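Local coordinates for ribonuclease (Nicotiana glutinosa, PDB 1IYB), which probably cleaves RNA as a ribonuclease of the T2 family and binds guanosine-5'-monophosphate in its base-recognising pocket, at residues A[6-11]-A[104-109]; A[161-165]-A[197-203]. One frame throughout, in Å; residues are numbered along the deposited sequence.

Contact 1. Residues A[6-11]-A[104-109]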
ATOM      1  N   GLN A   6      13.724  -3.640 -13.973  1.00 18.74           N
ATOM      2  CA  GLN A   6      13.281  -2.515 -13.157  1.00 18.38           C
ATOM      3  C   GLN A   6      11.818  -2.703 -12.794  1.00 16.90           C
ATOM      4  O   GLN A   6      11.012  -3.103 -13.633  1.00 17.84           O
ATOM      5  CB  GLN A   6      13.455  -1.199 -13.914  1.00 21.38           C
ATOM      6  CG  GLN A   6      14.895  -0.773 -14.089  1.00 26.45           C
ATOM      7  CD  GLN A   6      15.014   0.641 -14.620  1.00 27.74           C
ATOM      8  OE1 GLN A   6      14.716   0.909 -15.786  1.00 31.29           O
ATOM      9  NE2 GLN A   6      15.438   1.559 -13.761  1.00 26.82           N
ATOM     10  N   ASP A   7      11.473  -2.407 -11.545  1.00 14.43           N
ATOM     11  CA  ASP A   7      10.101  -2.577 -11.085  1.00 13.32           C
ATOM     12  C   ASP A   7       9.207  -1.350 -11.232  1.00 10.38           C
ATOM     13  O   ASP A   7       8.134  -1.299 -10.636  1.00 10.64           O
ATOM     14  CB  ASP A   7      10.079  -3.033  -9.619  1.00 13.80           C
ATOM     15  CG  ASP A   7      10.751  -2.043  -8.680  1.00 14.95           C
ATOM     16  OD1 ASP A   7      10.723  -0.826  -8.957  1.00 14.54           O
ATOM     17  OD2 ASP A   7      11.296  -2.483  -7.648  1.00 15.73           O
ATOM     18  N   PHE A   8       9.640  -0.370 -12.019  1.00  9.41           N
ATOM     19  CA  PHE A   8       8.846   0.844 -12.220  1.00  8.37           C
ATOM     20  C   PHE A   8       9.174   1.485 -13.565  1.00  8.51           C
ATOM     21  O   PHE A   8      10.193   1.172 -14.175  1.00  9.74           O
ATOM     22  CB  PHE A   8       9.099   1.844 -11.080  1.00  9.01           C
ATOM     23  CG  PHE A   8      10.429   2.542 -11.160  1.00  8.41           C
ATOM     24  CD1 PHE A   8      10.508   3.859 -11.609  1.00  7.97           C
ATOM     25  CD2 PHE A   8      11.604   1.884 -10.803  1.00  9.38           C
ATOM     26  CE1 PHE A   8      11.741   4.512 -11.700  1.00  8.88           C
ATOM     27  CE2 PHE A   8      12.837   2.525 -10.891  1.00  9.59           C
ATOM     28  CZ  PHE A   8      12.906   3.843 -11.342  1.00  9.71           C
ATOM     29  N   ASP A   9       8.309   2.390 -14.013  1.00  8.92           N
ATOM     30  CA  ASP A   9       8.489   3.067 -15.297  1.00  8.61           C
ATOM     31  C   ASP A   9       9.026   4.498 -15.211  1.00  8.81           C
ATOM     32  O   ASP A   9       9.918   4.873 -15.971  1.00 10.65           O
ATOM     33  CB  ASP A   9       7.161   3.070 -16.058  1.00  9.66           C
ATOM     34  CG  ASP A   9       6.743   1.680 -16.507  1.00 10.48           C
ATOM     35  OD1 ASP A   9       5.538   1.354 -16.404  1.00 10.49           O
ATOM     36  OD2 ASP A   9       7.624   0.920 -16.968  1.00 13.91           O
ATOM     37  N   PHE A  10       8.484   5.296 -14.295  1.00  7.13           N
ATOM     38  CA  PHE A  10       8.909   6.689 -14.151  1.00  5.49           C
ATOM     39  C   PHE A  10       8.735   7.137 -12.702  1.00  5.38           C
ATOM     40  O   PHE A  10       8.262   6.365 -11.871  1.00  5.51           O
ATOM     41  CB  PHE A  10       8.065   7.578 -15.076  1.00  6.41           C
ATOM     42  CG  PHE A  10       6.614   7.652 -14.690  1.00  5.47           C
ATOM     43  CD1 PHE A  10       6.165   8.612 -13.784  1.00  7.26           C
ATOM     44  CD2 PHE A  10       5.692   6.749 -15.213  1.00  5.25           C
ATOM     45  CE1 PHE A  10       4.821   8.669 -13.406  1.00  8.24           C
ATOM     46  CE2 PHE A  10       4.350   6.796 -14.842  1.00  7.17           C
ATOM     47  CZ  PHE A  10       3.911   7.759 -13.936  1.00  7.16           C
ATOM     48  N   PHE A  11       9.124   8.373 -12.395  1.00  5.82           N
ATOM     49  CA  PHE A  11       8.964   8.894 -11.035  1.00  5.80           C
ATOM     50  C   PHE A  11       8.021  10.084 -10.998  1.00  6.35           C
ATOM     51  O   PHE A  11       7.941  10.859 -11.948  1.00  6.21           O
ATOM     52  CB  PHE A  11      10.262   9.464 -10.438  1.00  6.00           C
ATOM     53  CG  PHE A  11      11.406   8.504 -10.329  1.00  6.51           C
ATOM     54  CD1 PHE A  11      12.299   8.343 -11.384  1.00  7.42           C
ATOM     55  CD2 PHE A  11      11.669   7.857  -9.123  1.00  7.48           C
ATOM     56  CE1 PHE A  11      13.444   7.560 -11.239  1.00  7.39           C
ATOM     57  CE2 PHE A  11      12.808   7.070  -8.966  1.00  7.94           C
ATOM     58  CZ  PHE A  11      13.700   6.923 -10.026  1.00  7.04           C
ATOM     59  N   CYS A 104      12.228   1.089  -4.048  1.00  6.03           N
ATOM     60  CA  CYS A 104      11.692   0.616  -5.317  1.00  7.38           C
ATOM     61  C   CYS A 104      12.468   1.141  -6.522  1.00  7.51           C
ATOM     62  O   CYS A 104      12.139   0.820  -7.666  1.00  9.75           O
ATOM     63  CB  CYS A 104      10.207   0.982  -5.428  1.00  7.96           C
ATOM     64  SG  CYS A 104       9.180   0.222  -4.120  1.00  8.06           S
ATOM     65  N   ALA A 105      13.505   1.934  -6.263  1.00  7.37           N
ATOM     66  CA  ALA A 105      14.343   2.478  -7.327  1.00  8.45           C
ATOM     67  C   ALA A 105      15.813   2.264  -6.972  1.00  9.29           C
ATOM     68  O   ALA A 105      16.688   2.961  -7.482  1.00  7.71           O
ATOM     69  CB  ALA A 105      14.063   3.967  -7.520  1.00  9.64           C
ATOM     70  N   GLU A 106      16.064   1.291  -6.096  1.00  9.98           N
ATOM     71  CA  GLU A 106      17.411   0.945  -5.633  1.00 13.67           C
ATOM     72  C   GLU A 106      18.427   0.698  -6.739  1.00 13.63           C
ATOM     73  O   GLU A 106      19.623   0.912  -6.545  1.00 14.76           O
ATOM     74  CB  GLU A 106      17.365  -0.316  -4.767  1.00 15.77           C
ATOM     75  CG  GLU A 106      16.941  -0.105  -3.345  1.00 19.85           C
ATOM     76  CD  GLU A 106      16.930  -1.405  -2.560  1.00 17.57           C
ATOM     77  OE1 GLU A 106      16.798  -1.342  -1.326  1.00 22.91           O
ATOM     78  OE2 GLU A 106      17.040  -2.489  -3.173  1.00 19.79           O
ATOM     79  N   ASN A 107      17.947   0.218  -7.879  1.00 12.81           N
ATOM     80  CA  ASN A 107      18.809  -0.088  -9.010  1.00 13.85           C
ATOM     81  C   ASN A 107      19.273   1.175  -9.718  1.00 12.54           C
ATOM     82  O   ASN A 107      20.216   1.139 -10.511  1.00 13.42           O
ATOM     83  CB  ASN A 107      18.064  -0.983 -10.005  1.00 15.20           C
ATOM     84  CG  ASN A 107      16.877  -0.281 -10.650  1.00 16.67           C
ATOM     85  OD1 ASN A 107      16.868  -0.041 -11.861  1.00 19.28           O
ATOM     86  ND2 ASN A 107      15.869   0.055  -9.844  1.00 13.65           N
ATOM     87  N   VAL A 108      18.602   2.286  -9.429  1.00  9.96           N
ATOM     88  CA  VAL A 108      18.926   3.565 -10.045  1.00  9.70           C
ATOM     89  C   VAL A 108      19.663   4.499  -9.087  1.00  9.58           C
ATOM     90  O   VAL A 108      20.646   5.133  -9.467  1.00  9.99           O
ATOM     91  CB  VAL A 108      17.642   4.268 -10.547  1.00  9.18           C
ATOM     92  CG1 VAL A 108      17.983   5.618 -11.149  1.00  8.96           C
ATOM     93  CG2 VAL A 108      16.942   3.393 -11.576  1.00  9.99           C
ATOM     94  N   PHE A 109      19.188   4.579  -7.847  1.00 10.12           N
ATOM     95  CA  PHE A 109      19.809   5.446  -6.841  1.00  8.75           C
ATOM     96  C   PHE A 109      19.985   4.723  -5.511  1.00 10.13           C
ATOM     97  O   PHE A 109      19.099   3.973  -5.099  1.00 10.44           O
ATOM     98  CB  PHE A 109      18.925   6.667  -6.521  1.00  9.91           C
ATOM     99  CG  PHE A 109      18.664   7.585  -7.677  1.00 10.24           C
ATOM    100  CD1 PHE A 109      17.361   7.803  -8.118  1.00 11.91           C
ATOM    101  CD2 PHE A 109      19.698   8.291  -8.278  1.00 10.78           C
ATOM    102  CE1 PHE A 109      17.091   8.713  -9.133  1.00 12.17           C
ATOM    103  CE2 PHE A 109      19.439   9.205  -9.298  1.00 11.47           C
ATOM    104  CZ  PHE A 109      18.132   9.416  -9.723  1.00 10.37           C
TER
HETATM  105  O   HOH W   1      13.588  -1.578  -9.762  1.00 21.62           O
HETATM  106  O   HOH W   2      14.411  -1.485  -6.752  1.00 22.59           O

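Contact 2. Residues A[161-165]-A[197-203]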
ATOM      1  N   GLY A 161       0.910  17.751 -12.484  1.00  7.39           N
ATOM      2  CA  GLY A 161      -0.291  17.120 -11.973  1.00  6.38           C
ATOM      3  C   GLY A 161      -0.622  17.913 -10.721  1.00  6.40           C
ATOM      4  O   GLY A 161       0.275  18.219  -9.929  1.00  6.44           O
ATOM      5  N   ILE A 162      -1.890  18.265 -10.540  1.00  7.11           N
ATOM      6  CA  ILE A 162      -2.302  19.043  -9.376  1.00  7.49           C
ATOM      7  C   ILE A 162      -3.267  18.256  -8.487  1.00  8.87           C
ATOM      8  O   ILE A 162      -4.278  17.739  -8.964  1.00  9.60           O
ATOM      9  CB  ILE A 162      -2.997  20.357  -9.808  1.00  9.06           C
ATOM     10  CG1 ILE A 162      -2.123  21.112 -10.813  1.00 11.33           C
ATOM     11  CG2 ILE A 162      -3.276  21.219  -8.585  1.00  9.58           C
ATOM     12  CD1 ILE A 162      -0.764  21.529 -10.278  1.00  9.53           C
ATOM     13  N   GLU A 163      -2.952  18.171  -7.197  1.00  8.57           N
ATOM     14  CA  GLU A 163      -3.797  17.459  -6.243  1.00  8.99           C
ATOM     15  C   GLU A 163      -4.338  18.448  -5.226  1.00  8.80           C
ATOM     16  O   GLU A 163      -3.608  19.316  -4.747  1.00  7.19           O
ATOM     17  CB  GLU A 163      -2.999  16.383  -5.502  1.00  9.52           C
ATOM     18  CG  GLU A 163      -3.854  15.508  -4.598  1.00 13.06           C
ATOM     19  CD  GLU A 163      -3.035  14.690  -3.615  1.00 16.27           C
ATOM     20  OE1 GLU A 163      -1.845  14.436  -3.892  1.00 17.64           O
ATOM     21  OE2 GLU A 163      -3.588  14.294  -2.568  1.00 19.69           O
ATOM     22  N   CYS A 164      -5.616  18.305  -4.893  1.00  8.15           N
ATOM     23  CA  CYS A 164      -6.266  19.181  -3.930  1.00  9.96           C
ATOM     24  C   CYS A 164      -6.810  18.406  -2.745  1.00 10.57           C
ATOM     25  O   CYS A 164      -7.046  17.203  -2.831  1.00 12.73           O
ATOM     26  CB  CYS A 164      -7.437  19.918  -4.591  1.00 10.08           C
ATOM     27  SG  CYS A 164      -6.933  21.074  -5.899  1.00 12.64           S
ATOM     28  N   ASN A 165      -6.974  19.104  -1.630  1.00 10.94           N
ATOM     29  CA  ASN A 165      -7.579  18.517  -0.445  1.00 11.56           C
ATOM     30  C   ASN A 165      -8.542  19.588   0.056  1.00 13.56           C
ATOM     31  O   ASN A 165      -8.727  20.608  -0.610  1.00 11.85           O
ATOM     32  CB  ASN A 165      -6.533  18.107   0.613  1.00 11.37           C
ATOM     33  CG  ASN A 165      -5.880  19.282   1.328  1.00 11.78           C
ATOM     34  OD1 ASN A 165      -5.265  19.096   2.383  1.00 13.33           O
ATOM     35  ND2 ASN A 165      -5.986  20.472   0.769  1.00  9.79           N
ATOM     36  N   GLY A 197      -6.940  14.227  -9.222  1.00 20.79           N
ATOM     37  CA  GLY A 197      -6.577  15.413  -8.466  1.00 18.57           C
ATOM     38  C   GLY A 197      -7.578  15.846  -7.410  1.00 18.18           C
ATOM     39  O   GLY A 197      -7.189  16.383  -6.372  1.00 15.52           O
ATOM     40  N   LYS A 198      -8.864  15.616  -7.668  1.00 17.47           N
ATOM     41  CA  LYS A 198      -9.927  15.999  -6.739  1.00 18.72           C
ATOM     42  C   LYS A 198     -10.014  17.515  -6.588  1.00 18.60           C
ATOM     43  O   LYS A 198     -10.347  18.022  -5.515  1.00 18.62           O
ATOM     44  CB  LYS A 198      -9.698  15.366  -5.359  1.00 21.23           C
ATOM     45  CG  LYS A 198      -9.764  13.848  -5.336  1.00 25.27           C
ATOM     46  CD  LYS A 198      -9.585  13.313  -3.921  1.00 28.35           C
ATOM     47  CE  LYS A 198      -9.680  11.794  -3.883  1.00 31.43           C
ATOM     48  NZ  LYS A 198      -9.497  11.258  -2.500  1.00 32.70           N
ATOM     49  N   CYS A 199      -9.719  18.234  -7.666  1.00 18.41           N
ATOM     50  CA  CYS A 199      -9.760  19.693  -7.649  1.00 19.01           C
ATOM     51  C   CYS A 199     -10.983  20.262  -8.352  1.00 20.87           C
ATOM     52  O   CYS A 199     -11.520  19.657  -9.275  1.00 21.38           O
ATOM     53  CB  CYS A 199      -8.535  20.276  -8.344  1.00 18.32           C
ATOM     54  SG  CYS A 199      -6.914  19.952  -7.591  1.00 15.74           S
ATOM     55  N   GLY A 200     -11.406  21.444  -7.915  1.00 22.45           N
ATOM     56  CA  GLY A 200     -12.529  22.106  -8.550  1.00 22.88           C
ATOM     57  C   GLY A 200     -11.946  22.976  -9.648  1.00 23.46           C
ATOM     58  O   GLY A 200     -10.723  23.068  -9.770  1.00 22.86           O
ATOM     59  N   SER A 201     -12.797  23.607 -10.451  1.00 22.81           N
ATOM     60  CA  SER A 201     -12.320  24.469 -11.528  1.00 22.52           C
ATOM     61  C   SER A 201     -11.483  25.618 -10.962  1.00 20.94           C
ATOM     62  O   SER A 201     -10.525  26.071 -11.593  1.00 20.64           O
ATOM     63  CB  SER A 201     -13.506  25.025 -12.324  1.00 23.25           C
ATOM     64  OG  SER A 201     -14.398  25.731 -11.480  1.00 28.15           O
ATOM     65  N   SER A 202     -11.860  26.088  -9.776  1.00 19.95           N
ATOM     66  CA  SER A 202     -11.138  27.162  -9.102  1.00 19.03           C
ATOM     67  C   SER A 202     -10.806  26.672  -7.697  1.00 17.47           C
ATOM     68  O   SER A 202     -11.662  26.102  -7.013  1.00 17.23           O
ATOM     69  CB  SER A 202     -11.992  28.432  -9.026  1.00 20.51           C
ATOM     70  OG  SER A 202     -13.128  28.237  -8.203  1.00 25.49           O
ATOM     71  N   ILE A 203      -9.566  26.891  -7.271  1.00 14.94           N
ATOM     72  CA  ILE A 203      -9.124  26.443  -5.955  1.00 14.19           C
ATOM     73  C   ILE A 203      -8.371  27.500  -5.159  1.00 13.39           C
ATOM     74  O   ILE A 203      -7.749  28.400  -5.724  1.00 13.08           O
ATOM     75  CB  ILE A 203      -8.222  25.195  -6.074  1.00 15.08           C
ATOM     76  CG1 ILE A 203      -6.994  25.519  -6.930  1.00 15.54           C
ATOM     77  CG2 ILE A 203      -9.012  24.040  -6.674  1.00 16.76           C
ATOM     78  CD1 ILE A 203      -6.030  24.349  -7.108  1.00 16.23           C
TER

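Contact 1. Residues A[6-11]-A[104-109]
Gln6 and Asn107 meet amide to amide where the lead-in to strand 10-16 of the RNase T2 fold passes the loop between helices 91-102 and 111-124. Along Gln6, CB lies 4.1 Å from Asn107 OD1, and CG (3.1 Å) and then CD (3.4 Å) pass that oxygen; NE2 then donates to Asn107 OD1 over 2.9 Å, on a lone pair in the carbonyl plane, but bent to 138° at the hydrogen. The two amide planes stand 79° apart, and Val108 CG2 touches the same NE2. Deeper in, the Phe8 ring enters with its CE2-CZ end: Val108 CG2 and Asn107 ND2 lie at its edge, and Ala105 CB is 3.9 Å from CE2. Phe11 brings CE2 to 3.6 Å from Ala105 CB, which sits at that ring's edge, while its CZ reaches Phe109 CE1. Within the loop Ala105 O accepts from both Val108 N and Phe109 N. Cys104 is joined to Cys58 by a disulfide. With CG between the backbone N and the carbonyl carbon (chi1 60°), Asp7 brings its acid group to this cysteine's backbone: OD1 is 2.5 Å from Cys104 O, so close that the acid may carry a proton.

Contact 2. Residues A[161-165]-A[197-203]
Segment 197-203 meets strand 161-166 through a single direct backbone hydrogen bond, Cys164 N to Gly197 O at 2.9 Å and nearly straight (170°), with the donor tilted 19° from the carbonyl plane. Beside it Gly197 CA approaches Ile162 O at 3.3 Å in a CA-H...O contact. Two residues after Gly197, Cys199 forms a disulfide with the same Cys164: Cys164 SG and Cys199 SG are 2.0 Å apart, with the torsion about the S-S bond at 96°. Matching first torsions, each sulfur anti to its own carbonyl carbon and beside the backbone N, turn the two to meet. Ile203 lays CD1 3.6 Å from Cys164 SG, with CG2 at nearly the same range, and Ile162 CG2 reaches Cys199 SG at 4.0 Å. These isoleucines also pack on Ile148 of helix 145-156. Glu163 points the other way, its OE1 hydrogen-bonded to Tyr178 and Gln176 of the neighbouring strand. A torsion near 90° minimises repulsion between the sulfur lone pairs, so the covalent bridge is probably little strained; it holds the C-terminal segment to an outer strand of the sheet even with so little backbone pairing.

From the N terminus, the chain passes through 6-11 into strand 10-16, and contact 1 closes a loop of 92 residues when 104-109 returns beside it; that loop includes strand 41-48 and helices 73-79 and 91-102. Helices 111-124, 127-133 and 145-156 follow before contact 2 opens at 161-165, to be closed by 197-203 after strand 172-182. The two closures are in series, neither nested nor crossed. Their centres lie about 28 Å apart, yet both reach the same antiparallel sheet: contact 1 joins the start of an inner strand to a loop between helices, whereas contact 2 ties outer strand 161-166 to the C-terminal region.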